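Local coordinates for protein lombricine kinase (Urechis caupo, PDB 3JPZ) that catalyses, as a phosphagen kinase of the ATP:guanido phosphotransferase family, the reversible transfer of a phosphoryl group between ATP and the guanidino compound lombricine, at residues Ala95-Ala100 with Ser332-Val337; Gly105-Glu110 with Gly230-Ala235; Gln285-Ser290 with Val317-Asp322; Ala301-Lys306 with Val337-Asp342. All coordinates share one frame; numbering follows the deposited sequence.

Contact 1. Residues Ala95-Ala100 with Ser332-Val337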
loop_
_atom_site.group_PDB
_atom_site.type_symbol
_atom_site.label_atom_id
_atom_site.label_comp_id
_atom_site.label_asym_id
_atom_site.label_seq_id
_atom_site.Cartn_x
_atom_site.Cartn_y
_atom_site.Cartn_z
ATOM N N ALA A 95 -20.812 -14.787 -26.396
ATOM C CA ALA A 95 -19.593 -15.536 -26.642
ATOM C C ALA A 95 -18.566 -14.578 -27.211
ATOM O O ALA A 95 -18.929 -13.569 -27.808
ATOM C CB ALA A 95 -19.848 -16.656 -27.617
ATOM N N PRO A 96 -17.275 -14.885 -27.027
ATOM C CA PRO A 96 -16.242 -14.009 -27.586
ATOM C C PRO A 96 -16.290 -13.991 -29.106
ATOM O O PRO A 96 -16.481 -15.033 -29.727
ATOM C CB PRO A 96 -14.934 -14.651 -27.112
ATOM C CG PRO A 96 -15.315 -15.554 -25.990
ATOM C CD PRO A 96 -16.700 -16.011 -26.275
ATOM N N ASP A 97 -16.129 -12.810 -29.691
ATOM C CA ASP A 97 -16.064 -12.667 -31.137
ATOM C C ASP A 97 -14.835 -11.851 -31.538
ATOM O O ASP A 97 -14.847 -10.623 -31.502
ATOM C CB ASP A 97 -17.328 -11.992 -31.658
ATOM C CG ASP A 97 -17.421 -12.021 -33.172
ATOM O OD1 ASP A 97 -16.491 -12.542 -33.816
ATOM O OD2 ASP A 97 -18.424 -11.527 -33.720
ATOM N N LEU A 98 -13.771 -12.550 -31.908
ATOM C CA LEU A 98 -12.541 -11.915 -32.357
ATOM C C LEU A 98 -12.411 -11.994 -33.874
ATOM O O LEU A 98 -11.303 -12.083 -34.403
ATOM C CB LEU A 98 -11.333 -12.609 -31.715
ATOM C CG LEU A 98 -11.365 -12.691 -30.197
ATOM C CD1 LEU A 98 -10.170 -13.493 -29.635
ATOM C CD2 LEU A 98 -11.403 -11.279 -29.616
ATOM N N ASP A 99 -13.540 -11.968 -34.575
ATOM C CA ASP A 99 -13.531 -12.184 -36.015
ATOM C C ASP A 99 -13.520 -10.856 -36.762
ATOM O O ASP A 99 -14.571 -10.284 -37.071
ATOM C CB ASP A 99 -14.719 -13.043 -36.447
ATOM C CG ASP A 99 -14.614 -13.490 -37.888
ATOM O OD1 ASP A 99 -13.700 -13.009 -38.592
ATOM O OD2 ASP A 99 -15.444 -14.318 -38.317
ATOM N N ALA A 100 -12.311 -10.383 -37.048
ATOM C CA ALA A 100 -12.097 -9.126 -37.747
ATOM C C ALA A 100 -12.801 -9.074 -39.096
ATOM O O ALA A 100 -13.312 -8.027 -39.482
ATOM C CB ALA A 100 -10.610 -8.888 -37.928
ATOM N N SER A 332 -20.031 -8.149 -27.836
ATOM C CA SER A 332 -18.818 -8.928 -28.033
ATOM C C SER A 332 -17.656 -8.010 -28.415
ATOM O O SER A 332 -17.842 -6.811 -28.622
ATOM C CB SER A 332 -19.018 -9.982 -29.117
ATOM O OG SER A 332 -19.110 -9.374 -30.393
ATOM N N GLU A 333 -16.462 -8.584 -28.497
ATOM C CA GLU A 333 -15.252 -7.838 -28.836
ATOM C C GLU A 333 -15.382 -7.240 -30.228
ATOM O O GLU A 333 -15.069 -6.073 -30.452
ATOM C CB GLU A 333 -14.032 -8.754 -28.792
ATOM C CG GLU A 333 -13.687 -9.273 -27.413
ATOM C CD GLU A 333 -14.403 -10.557 -27.068
ATOM O OE1 GLU A 333 -15.250 -10.999 -27.867
ATOM O OE2 GLU A 333 -14.116 -11.126 -25.992
ATOM N N ARG A 334 -15.858 -8.060 -31.159
ATOM C CA ARG A 334 -16.066 -7.629 -32.528
ATOM C C ARG A 334 -17.098 -6.508 -32.559
ATOM O O ARG A 334 -16.919 -5.523 -33.254
ATOM C CB ARG A 334 -16.498 -8.807 -33.397
ATOM C CG ARG A 334 -16.635 -8.489 -34.876
ATOM C CD ARG A 334 -18.005 -7.942 -35.215
ATOM N NE ARG A 334 -19.052 -8.879 -34.832
ATOM C CZ ARG A 334 -20.351 -8.700 -35.046
ATOM N NH1 ARG A 334 -20.794 -7.608 -35.653
ATOM N NH2 ARG A 334 -21.211 -9.623 -34.646
ATOM N N GLU A 335 -18.162 -6.646 -31.779
ATOM C CA GLU A 335 -19.210 -5.625 -31.746
ATOM C C GLU A 335 -18.727 -4.288 -31.194
ATOM O O GLU A 335 -19.143 -3.228 -31.667
ATOM C CB GLU A 335 -20.416 -6.109 -30.940
ATOM C CG GLU A 335 -21.301 -7.092 -31.700
ATOM C CD GLU A 335 -22.518 -7.538 -30.905
ATOM O OE1 GLU A 335 -22.394 -7.770 -29.682
ATOM O OE2 GLU A 335 -23.602 -7.664 -31.509
ATOM N N PHE A 336 -17.856 -4.329 -30.193
ATOM C CA PHE A 336 -17.352 -3.100 -29.601
ATOM C C PHE A 336 -16.476 -2.349 -30.580
ATOM O O PHE A 336 -16.527 -1.116 -30.652
ATOM C CB PHE A 336 -16.576 -3.388 -28.319
ATOM C CG PHE A 336 -17.436 -3.424 -27.099
ATOM C CD1 PHE A 336 -17.463 -4.537 -26.288
ATOM C CD2 PHE A 336 -18.229 -2.337 -26.765
ATOM C CE1 PHE A 336 -18.253 -4.566 -25.158
ATOM C CE2 PHE A 336 -19.027 -2.361 -25.637
ATOM C CZ PHE A 336 -19.034 -3.478 -24.830
ATOM N N VAL A 337 -15.659 -3.093 -31.316
ATOM C CA VAL A 337 -14.863 -2.524 -32.389
ATOM C C VAL A 337 -15.775 -1.904 -33.443
ATOM O O VAL A 337 -15.448 -0.860 -34.001
ATOM C CB VAL A 337 -13.968 -3.587 -33.078
ATOM C CG1 VAL A 337 -13.136 -2.944 -34.174
ATOM C CG2 VAL A 337 -13.071 -4.271 -32.065
HETATM O O HOH W 1 -20.422 -11.141 -32.203
#

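Contact 2. Residues Gly105-Glu110 with Gly230-Ala235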
loop_
_atom_site.group_PDB
_atom_site.type_symbol
_atom_site.label_atom_id
_atom_site.label_comp_id
_atom_site.label_asym_id
_atom_site.label_seq_id
_atom_site.Cartn_x
_atom_site.Cartn_y
_atom_site.Cartn_z
ATOM N N GLY A 105 -16.263 -1.447 -42.530
ATOM C CA GLY A 105 -15.687 -0.113 -42.618
ATOM C C GLY A 105 -14.564 0.180 -41.635
ATOM O O GLY A 105 -14.353 1.330 -41.243
ATOM N N GLY A 106 -13.817 -0.851 -41.258
ATOM C CA GLY A 106 -12.781 -0.699 -40.248
ATOM C C GLY A 106 -11.501 -0.011 -40.696
ATOM O O GLY A 106 -10.440 -0.272 -40.138
ATOM N N GLN A 107 -11.582 0.842 -41.713
ATOM C CA GLN A 107 -10.433 1.636 -42.140
ATOM C C GLN A 107 -10.829 3.097 -42.200
ATOM O O GLN A 107 -11.580 3.507 -43.084
ATOM C CB GLN A 107 -9.922 1.199 -43.510
ATOM C CG GLN A 107 -8.940 2.193 -44.137
ATOM C CD GLN A 107 -7.624 2.316 -43.366
ATOM O OE1 GLN A 107 -6.818 1.386 -43.340
ATOM N NE2 GLN A 107 -7.393 3.478 -42.763
ATOM N N PHE A 108 -10.320 3.878 -41.258
ATOM C CA PHE A 108 -10.679 5.278 -41.185
ATOM C C PHE A 108 -9.821 6.101 -42.114
ATOM O O PHE A 108 -8.724 5.702 -42.497
ATOM C CB PHE A 108 -10.505 5.811 -39.773
ATOM C CG PHE A 108 -11.319 5.103 -38.755
ATOM C CD1 PHE A 108 -10.704 4.435 -37.711
ATOM C CD2 PHE A 108 -12.700 5.109 -38.825
ATOM C CE1 PHE A 108 -11.455 3.797 -36.760
ATOM C CE2 PHE A 108 -13.451 4.463 -37.873
ATOM C CZ PHE A 108 -12.831 3.809 -36.844
ATOM N N ASP A 109 -10.358 7.263 -42.457
ATOM C CA ASP A 109 -9.646 8.293 -43.160
ATOM C C ASP A 109 -8.527 8.752 -42.243
ATOM O O ASP A 109 -8.767 9.245 -41.138
ATOM C CB ASP A 109 -10.620 9.440 -43.486
ATOM C CG ASP A 109 -9.990 10.526 -44.326
ATOM O OD1 ASP A 109 -8.754 10.634 -44.293
ATOM O OD2 ASP A 109 -10.733 11.290 -44.995
ATOM N N GLU A 110 -7.294 8.573 -42.693
ATOM C CA GLU A 110 -6.160 8.811 -41.824
ATOM C C GLU A 110 -5.784 10.284 -41.744
ATOM O O GLU A 110 -4.876 10.639 -41.024
ATOM C CB GLU A 110 -4.976 7.943 -42.245
ATOM C CG GLU A 110 -5.292 6.479 -42.075
ATOM C CD GLU A 110 -4.206 5.552 -42.558
ATOM O OE1 GLU A 110 -3.296 6.008 -43.285
ATOM O OE2 GLU A 110 -4.278 4.355 -42.216
ATOM N N GLY A 230 -2.291 5.230 -38.085
ATOM C CA GLY A 230 -3.277 5.192 -39.147
ATOM C C GLY A 230 -4.649 4.779 -38.653
ATOM O O GLY A 230 -4.910 4.814 -37.455
ATOM N N GLY A 231 -5.522 4.372 -39.574
ATOM C CA GLY A 231 -6.919 4.142 -39.254
ATOM C C GLY A 231 -7.427 2.756 -39.572
ATOM O O GLY A 231 -8.628 2.539 -39.582
ATOM N N ASN A 232 -6.526 1.809 -39.818
ATOM C CA ASN A 232 -6.944 0.446 -40.110
ATOM C C ASN A 232 -7.223 -0.340 -38.833
ATOM O O ASN A 232 -6.457 -1.237 -38.442
ATOM C CB ASN A 232 -5.901 -0.286 -40.951
ATOM C CG ASN A 232 -6.499 -1.437 -41.734
ATOM O OD1 ASN A 232 -7.520 -2.007 -41.345
ATOM N ND2 ASN A 232 -5.869 -1.781 -42.848
ATOM N N VAL A 233 -8.328 -0.007 -38.183
ATOM C CA VAL A 233 -8.697 -0.661 -36.941
ATOM C C VAL A 233 -8.998 -2.128 -37.188
ATOM O O VAL A 233 -8.860 -2.943 -36.293
ATOM C CB VAL A 233 -9.937 -0.027 -36.314
ATOM C CG1 VAL A 233 -10.173 -0.601 -34.936
ATOM C CG2 VAL A 233 -9.778 1.455 -36.219
ATOM N N LYS A 234 -9.423 -2.452 -38.407
ATOM C CA LYS A 234 -9.757 -3.822 -38.757
ATOM C C LYS A 234 -8.491 -4.665 -38.731
ATOM O O LYS A 234 -8.496 -5.782 -38.245
ATOM C CB LYS A 234 -10.424 -3.888 -40.135
ATOM C CG LYS A 234 -10.530 -5.300 -40.708
ATOM C CD LYS A 234 -11.382 -5.327 -41.979
ATOM C CE LYS A 234 -11.380 -6.708 -42.631
ATOM N NZ LYS A 234 -12.324 -6.788 -43.781
ATOM N N ALA A 235 -7.407 -4.114 -39.264
ATOM C CA ALA A 235 -6.118 -4.778 -39.231
ATOM C C ALA A 235 -5.670 -4.939 -37.782
ATOM O O ALA A 235 -5.100 -5.960 -37.415
ATOM C CB ALA A 235 -5.097 -3.982 -40.024
#

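Contact 3. Residues Gln285-Ser290 with Val317-Asp322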
loop_
_atom_site.group_PDB
_atom_site.type_symbol
_atom_site.label_atom_id
_atom_site.label_comp_id
_atom_site.label_asym_id
_atom_site.label_seq_id
_atom_site.Cartn_x
_atom_site.Cartn_y
_atom_site.Cartn_z
ATOM N N GLN A 285 -8.489 13.405 -34.870
ATOM C CA GLN A 285 -8.447 14.855 -34.878
ATOM C C GLN A 285 -9.819 15.447 -35.193
ATOM O O GLN A 285 -10.436 15.109 -36.204
ATOM C CB GLN A 285 -7.422 15.324 -35.904
ATOM C CG GLN A 285 -7.027 16.784 -35.776
ATOM C CD GLN A 285 -5.815 17.116 -36.610
ATOM O OE1 GLN A 285 -4.903 17.804 -36.153
ATOM N NE2 GLN A 285 -5.788 16.612 -37.836
ATOM N N LEU A 286 -10.275 16.347 -34.327
ATOM C CA LEU A 286 -11.594 16.940 -34.436
ATOM C C LEU A 286 -11.520 18.436 -34.169
ATOM O O LEU A 286 -12.003 18.918 -33.152
ATOM C CB LEU A 286 -12.529 16.297 -33.414
ATOM C CG LEU A 286 -12.685 14.779 -33.516
ATOM C CD1 LEU A 286 -13.443 14.243 -32.312
ATOM C CD2 LEU A 286 -13.386 14.409 -34.812
ATOM N N HIS A 287 -10.917 19.172 -35.088
ATOM C CA HIS A 287 -10.740 20.604 -34.897
ATOM C C HIS A 287 -12.067 21.293 -34.607
ATOM O O HIS A 287 -12.221 21.966 -33.598
ATOM C CB HIS A 287 -10.080 21.229 -36.128
ATOM C CG HIS A 287 -8.670 20.774 -36.352
ATOM N ND1 HIS A 287 -7.669 20.963 -35.424
ATOM C CD2 HIS A 287 -8.091 20.151 -37.407
ATOM C CE1 HIS A 287 -6.537 20.468 -35.892
ATOM N NE2 HIS A 287 -6.766 19.974 -37.095
ATOM N N GLN A 288 -13.033 21.091 -35.485
ATOM C CA GLN A 288 -14.278 21.844 -35.447
ATOM C C GLN A 288 -15.254 21.268 -34.444
ATOM O O GLN A 288 -15.929 22.000 -33.726
ATOM C CB GLN A 288 -14.915 21.856 -36.836
ATOM C CG GLN A 288 -14.081 22.582 -37.863
ATOM C CD GLN A 288 -13.597 23.914 -37.340
ATOM O OE1 GLN A 288 -14.398 24.778 -36.983
ATOM N NE2 GLN A 288 -12.279 24.084 -37.271
ATOM N N LEU A 289 -15.314 19.946 -34.384
ATOM C CA LEU A 289 -16.380 19.273 -33.648
ATOM C C LEU A 289 -16.191 19.444 -32.145
ATOM O O LEU A 289 -17.157 19.503 -31.386
ATOM C CB LEU A 289 -16.427 17.791 -34.019
ATOM C CG LEU A 289 -17.618 17.027 -33.448
ATOM C CD1 LEU A 289 -18.922 17.668 -33.911
ATOM C CD2 LEU A 289 -17.561 15.564 -33.842
ATOM N N SER A 290 -14.935 19.533 -31.727
ATOM C CA SER A 290 -14.605 19.702 -30.323
ATOM C C SER A 290 -14.962 21.102 -29.830
ATOM O O SER A 290 -15.026 21.346 -28.627
ATOM C CB SER A 290 -13.120 19.460 -30.102
ATOM O OG SER A 290 -12.346 20.307 -30.927
ATOM N N VAL A 317 -3.945 17.295 -27.762
ATOM C CA VAL A 317 -2.947 17.982 -28.563
ATOM C C VAL A 317 -3.363 18.075 -30.026
ATOM O O VAL A 317 -3.536 17.062 -30.697
ATOM C CB VAL A 317 -1.589 17.262 -28.485
ATOM C CG1 VAL A 317 -0.522 18.112 -29.133
ATOM C CG2 VAL A 317 -1.232 16.949 -27.025
ATOM N N ASP A 318 -3.519 19.301 -30.513
ATOM C CA ASP A 318 -3.902 19.517 -31.901
ATOM C C ASP A 318 -5.298 18.959 -32.153
ATOM O O ASP A 318 -5.604 18.489 -33.245
ATOM C CB ASP A 318 -2.899 18.837 -32.833
ATOM C CG ASP A 318 -2.742 19.563 -34.157
ATOM O OD1 ASP A 318 -3.453 20.566 -34.383
ATOM O OD2 ASP A 318 -1.899 19.131 -34.974
ATOM N N ASP A 319 -6.131 19.012 -31.121
ATOM C CA ASP A 319 -7.508 18.571 -31.193
ATOM C C ASP A 319 -7.609 17.098 -31.543
ATOM O O ASP A 319 -8.596 16.669 -32.142
ATOM C CB ASP A 319 -8.274 19.421 -32.204
ATOM C CG ASP A 319 -8.226 20.885 -31.861
ATOM O OD1 ASP A 319 -8.068 21.193 -30.661
ATOM O OD2 ASP A 319 -8.333 21.722 -32.780
ATOM N N VAL A 320 -6.593 16.332 -31.170
ATOM C CA VAL A 320 -6.635 14.882 -31.310
ATOM C C VAL A 320 -7.103 14.262 -29.992
ATOM O O VAL A 320 -6.460 14.413 -28.953
ATOM C CB VAL A 320 -5.270 14.301 -31.666
ATOM C CG1 VAL A 320 -5.357 12.780 -31.763
ATOM C CG2 VAL A 320 -4.754 14.909 -32.983
ATOM N N TYR A 321 -8.237 13.586 -30.040
ATOM C CA TYR A 321 -8.790 12.949 -28.862
ATOM C C TYR A 321 -8.653 11.441 -28.935
ATOM O O TYR A 321 -8.784 10.839 -29.995
ATOM C CB TYR A 321 -10.253 13.307 -28.714
ATOM C CG TYR A 321 -10.476 14.764 -28.475
ATOM C CD1 TYR A 321 -10.495 15.664 -29.528
ATOM C CD2 TYR A 321 -10.655 15.247 -27.197
ATOM C CE1 TYR A 321 -10.697 17.000 -29.309
ATOM C CE2 TYR A 321 -10.850 16.581 -26.968
ATOM C CZ TYR A 321 -10.878 17.451 -28.026
ATOM O OH TYR A 321 -11.078 18.784 -27.791
ATOM N N ASP A 322 -8.382 10.842 -27.789
ATOM C CA ASP A 322 -8.477 9.414 -27.660
ATOM C C ASP A 322 -9.941 9.068 -27.439
ATOM O O ASP A 322 -10.555 9.479 -26.455
ATOM C CB ASP A 322 -7.643 8.922 -26.492
ATOM C CG ASP A 322 -7.735 7.431 -26.318
ATOM O OD1 ASP A 322 -8.855 6.927 -26.065
ATOM O OD2 ASP A 322 -6.696 6.763 -26.455
#

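Contact 4. Residues Ala301-Lys306 with Val337-Asp342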
loop_
_atom_site.group_PDB
_atom_site.type_symbol
_atom_site.label_atom_id
_atom_site.label_comp_id
_atom_site.label_asym_id
_atom_site.label_seq_id
_atom_site.Cartn_x
_atom_site.Cartn_y
_atom_site.Cartn_z
ATOM N N ALA A 301 -23.616 10.027 -26.401
ATOM C CA ALA A 301 -24.667 9.423 -27.198
ATOM C C ALA A 301 -24.115 8.272 -28.039
ATOM O O ALA A 301 -24.829 7.323 -28.338
ATOM C CB ALA A 301 -25.317 10.468 -28.092
ATOM N N LEU A 302 -22.842 8.349 -28.409
ATOM C CA LEU A 302 -22.243 7.317 -29.249
ATOM C C LEU A 302 -21.705 6.141 -28.440
ATOM O O LEU A 302 -21.122 5.214 -29.001
ATOM C CB LEU A 302 -21.130 7.914 -30.108
ATOM C CG LEU A 302 -21.602 8.885 -31.191
ATOM C CD1 LEU A 302 -20.422 9.493 -31.943
ATOM C CD2 LEU A 302 -22.548 8.185 -32.141
ATOM N N GLN A 303 -21.929 6.178 -27.130
ATOM C CA GLN A 303 -21.405 5.169 -26.217
ATOM C C GLN A 303 -19.884 5.171 -26.207
ATOM O O GLN A 303 -19.244 4.127 -26.061
ATOM C CB GLN A 303 -21.908 3.780 -26.601
ATOM C CG GLN A 303 -23.392 3.599 -26.390
ATOM C CD GLN A 303 -23.838 2.190 -26.691
ATOM O OE1 GLN A 303 -24.040 1.827 -27.847
ATOM N NE2 GLN A 303 -23.995 1.385 -25.651
ATOM N N LEU A 304 -19.309 6.352 -26.365
ATOM C CA LEU A 304 -17.872 6.483 -26.405
ATOM C C LEU A 304 -17.340 7.268 -25.216
ATOM O O LEU A 304 -18.046 8.067 -24.610
ATOM C CB LEU A 304 -17.453 7.180 -27.694
ATOM C CG LEU A 304 -17.890 6.509 -28.997
ATOM C CD1 LEU A 304 -17.684 7.476 -30.136
ATOM C CD2 LEU A 304 -17.119 5.211 -29.218
ATOM N N GLN A 305 -16.080 7.032 -24.899
ATOM C CA GLN A 305 -15.362 7.846 -23.936
ATOM C C GLN A 305 -14.231 8.595 -24.622
ATOM O O GLN A 305 -13.702 8.169 -25.654
ATOM C CB GLN A 305 -14.796 6.992 -22.815
ATOM C CG GLN A 305 -15.841 6.391 -21.920
ATOM C CD GLN A 305 -15.223 5.754 -20.706
ATOM O OE1 GLN A 305 -14.610 4.690 -20.794
ATOM N NE2 GLN A 305 -15.366 6.409 -19.560
ATOM N N LYS A 306 -13.856 9.711 -24.015
ATOM C CA LYS A 306 -12.979 10.670 -24.638
ATOM C C LYS A 306 -11.982 11.193 -23.620
ATOM O O LYS A 306 -12.330 11.453 -22.461
ATOM C CB LYS A 306 -13.819 11.825 -25.181
ATOM C CG LYS A 306 -13.046 13.083 -25.476
ATOM C CD LYS A 306 -13.951 14.153 -26.111
ATOM C CE LYS A 306 -15.073 14.552 -25.188
ATOM N NZ LYS A 306 -14.591 15.311 -24.009
ATOM N N VAL A 337 -15.659 -3.093 -31.316
ATOM C CA VAL A 337 -14.863 -2.524 -32.389
ATOM C C VAL A 337 -15.775 -1.904 -33.443
ATOM O O VAL A 337 -15.448 -0.860 -34.001
ATOM C CB VAL A 337 -13.968 -3.587 -33.078
ATOM C CG1 VAL A 337 -13.136 -2.944 -34.174
ATOM C CG2 VAL A 337 -13.071 -4.271 -32.065
ATOM N N GLN A 338 -16.913 -2.545 -33.713
ATOM C CA GLN A 338 -17.858 -2.026 -34.698
ATOM C C GLN A 338 -18.524 -0.759 -34.185
ATOM O O GLN A 338 -18.769 0.182 -34.949
ATOM C CB GLN A 338 -18.924 -3.058 -35.049
ATOM C CG GLN A 338 -19.793 -2.605 -36.195
ATOM C CD GLN A 338 -18.986 -2.380 -37.439
ATOM O OE1 GLN A 338 -18.315 -3.291 -37.910
ATOM N NE2 GLN A 338 -19.030 -1.157 -37.979
ATOM N N LEU A 339 -18.804 -0.743 -32.884
ATOM C CA LEU A 339 -19.398 0.420 -32.235
ATOM C C LEU A 339 -18.438 1.603 -32.297
ATOM O O LEU A 339 -18.856 2.745 -32.477
ATOM C CB LEU A 339 -19.756 0.104 -30.777
ATOM C CG LEU A 339 -20.175 1.321 -29.938
ATOM C CD1 LEU A 339 -21.504 1.874 -30.433
ATOM C CD2 LEU A 339 -20.259 0.965 -28.466
ATOM N N LEU A 340 -17.147 1.324 -32.151
ATOM C CA LEU A 340 -16.120 2.353 -32.259
ATOM C C LEU A 340 -16.020 2.838 -33.694
ATOM O O LEU A 340 -15.973 4.036 -33.970
ATOM C CB LEU A 340 -14.758 1.812 -31.824
ATOM C CG LEU A 340 -13.593 2.790 -31.986
ATOM C CD1 LEU A 340 -13.631 3.860 -30.915
ATOM C CD2 LEU A 340 -12.272 2.056 -31.931
ATOM N N ILE A 341 -15.973 1.890 -34.614
ATOM C CA ILE A 341 -15.965 2.214 -36.031
ATOM C C ILE A 341 -17.136 3.145 -36.360
ATOM O O ILE A 341 -16.948 4.192 -36.954
ATOM C CB ILE A 341 -16.048 0.941 -36.880
ATOM C CG1 ILE A 341 -14.762 0.136 -36.734
ATOM C CG2 ILE A 341 -16.273 1.287 -38.318
ATOM C CD1 ILE A 341 -14.829 -1.242 -37.316
ATOM N N ASP A 342 -18.342 2.768 -35.950
ATOM C CA ASP A 342 -19.529 3.541 -36.293
ATOM C C ASP A 342 -19.499 4.918 -35.647
ATOM O O ASP A 342 -19.844 5.912 -36.271
ATOM C CB ASP A 342 -20.799 2.807 -35.859
ATOM C CG ASP A 342 -21.010 1.520 -36.610
ATOM O OD1 ASP A 342 -20.366 1.329 -37.669
ATOM O OD2 ASP A 342 -21.828 0.706 -36.143
HETATM O O HOH W 2 -20.627 4.560 -31.607
#

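Contact 1. Residues Ala95-Ala100 with Ser332-Val337
D97 and R334 meet where the loop 95-100 lies against the N-terminal turn of helix 333-355. D97 can be followed outward. Its CB rests on the hydroxyl of S332, with CB to S332 OG at 3.4 Å. CG is anti to the backbone N (chi1 -171°), which carries the carboxylate across the CB of R334. OD1 turns back to its own loop and accepts from D99 N, an Asx turn. OD2 makes a salt bridge to R334 NE at 2.9 Å. That bond is nearly straight, and it lies in the guanidinium plane but well above the carboxylate plane. Only the NE–OD2 pair is a direct bond between the two groups, whose planes are 71° apart. R334 bends at chi2 and chi3 to bring NE there. OD2 also takes a bond from a water that accepts from R334 NH2 and is also hydrogen-bonded to S332 OG, and it has a second salt bridge, to K102. Two cations at one oxygen probably keep D97 ionised.

The backbone of D97 is held as well. D97 N donates to E333 OE1 at 2.7 Å, and D97 O receives a weak bond from R334 N. L98 CD2 packs on the aliphatic part of E333, 3.7 Å from its CB. S332 is the N-cap. Its OG accepts from E335 N, and S332 N donates to E335 OE1, a capping box. The contact thus pins the linker ahead of strand 113-122 to a helix start. L98 reaches N245 of helix 233-252, while P96 and E333 both touch Y266 of strand 265-266.

Contact 2. Residues Gly105-Glu110 with Gly230-Ala235
F108 N donates to G231 O at 2.7 Å in a nearly straight bond, though the donor stands above the carbonyl plane. Two residues back, G106 O accepts from K234 N at 3.0 Å, in the carbonyl plane and on a lone pair. At the other end E110 OE2 takes G231 N at 2.9 Å. The two segments run in nearly opposite directions through these three bonds. G106, G230 and G231 are glycines where the two backbones approach closely.

Q107, modelled in two conformers, would help hold the carboxylate only in the one described here. There it bends at chi2 (66°), which turns its amide back along its own loop. NE2 then donates to F108 O at 2.6 Å, in the amide plane, and to E110 OE2. Q107 NE2 and G231 N reach that oxygen from opposite faces. N232 is the N-cap of helix 233-252: its OD1 accepts from A235 N at 3.0 Å.

Loop 105-110 thus lies along the turn between strand 222-229 and helix 233-252. F108 packs on V113, on V282 of strand 279-285 and on V344 of helix 333-355. V233 faces V337, and C116 and I118 of strand 113-122.

Contact 3. Residues Gln285-Ser290 with Val317-Asp322
D319 OD2 and D318 OD1 sit at the edge of the H287 imidazole, near its plane. Q285 CG lies over one face of that ring, 3.4 Å above its plane and offset toward the rim. The site lies at the end of an antiparallel pairing in the central sheet of the phosphagen kinase catalytic domain. Q285, which closes strand 279-285, and V320, which opens strand 320-325, form a non-hydrogen-bonded pair. Their side chains share one sheet face, with Q285 CB 4.0 Å from V320 CG2.

H287 ND1 donates to D319 OD2 at 2.8 Å, a His-carboxylate hydrogen bond. The donor meets the oxygen on its anti side, 21° out of the carboxylate plane, and ring and carboxylate are turned 75° apart. H287 CE1 also lies 3.4 Å from D318 OD1. D318 and D319 both have positive phi, so the chain turns sharply just ahead of the strand and brings both acids beside the histidine. K291 adds a weak, long ion pair to D319 OD2. The backbone is tied by L286 N, which donates to D319 O at 2.8 Å.

V320 also touches T309, a residue that binds ADP, so the strand start borders the nucleotide site. Y321 stacks edge-to-face on F295 of helix 295-301, and its hydroxyl reaches S290. S290 OG itself donates to L286 O at 2.6 Å, while S290 CB lies 3.2 Å from Y321 OH.

Contact 4. Residues Ala301-Lys306 with Val337-Asp342
A Schellman motif closes helix 295-301, and here it meets the second turn of helix 333-355. Q303 is the residue of positive phi that ends the helix and leads the chain into strand 304-307. L339 carries most of the contact from the other side. Its side chain crosses that of Q303 at about a right angle. Both methyls of L339 lie against the glutamine: CD2 lies 3.8 Å from Q303 CB, and CD1 lies 3.6 Å from Q303 OE1. CD1 also rests against the carbonyl of the turn, 3.7 Å from L302 O. L339 CG is anti to the backbone N (chi1 171°), which extends the branch out from the helix to this turn. L339 is modelled in two conformers, so these distances hold for one of them.

No direct hydrogen bond crosses the contact. One water takes that role: it donates to L302 O at 2.7 Å and to L339 O at 2.7 Å. It therefore links two backbone carbonyls, one from the helix end and one from the second turn of the other helix. Deeper in, L304 CD2 meets L340 CD1 at 4.1 Å, again with the side chains crossing at about a right angle. L304 also packs on I323, V299 and L347, so the leucine pair belongs to a wider apolar layer. L340 lies near A280 and S281; S281 binds ADP in this protein. Q305 pairs with S324 in the backbone of the sheet. This is a helix packed against an antiparallel sheet near its edge strand 304-307, as in the catalytic domain of phosphagen kinases.

How the contacts relate
Helix 333-355 joins contacts 1 and 4, which share V337: its capped start is held by a salt bridge and hydrogen bonds in contact 1, its next turn by leucines and one water in contact 4. Contact 4 is buried, contacts 1 and 2 are partly buried, and contact 3 lies at the surface. Contact 2 relies on two backbone bonds and one from a glycine N to a carboxylate, whereas contact 3 adds a histidine-carboxylate pair to a strand end. Contacts 1 and 2 hold two parts of the same linker before strand 113-122. Contacts 2 and 4 touch through F108 and I341. Contacts 3 and 4 reach neighbouring strands of one sheet, where Y321 packs on K306.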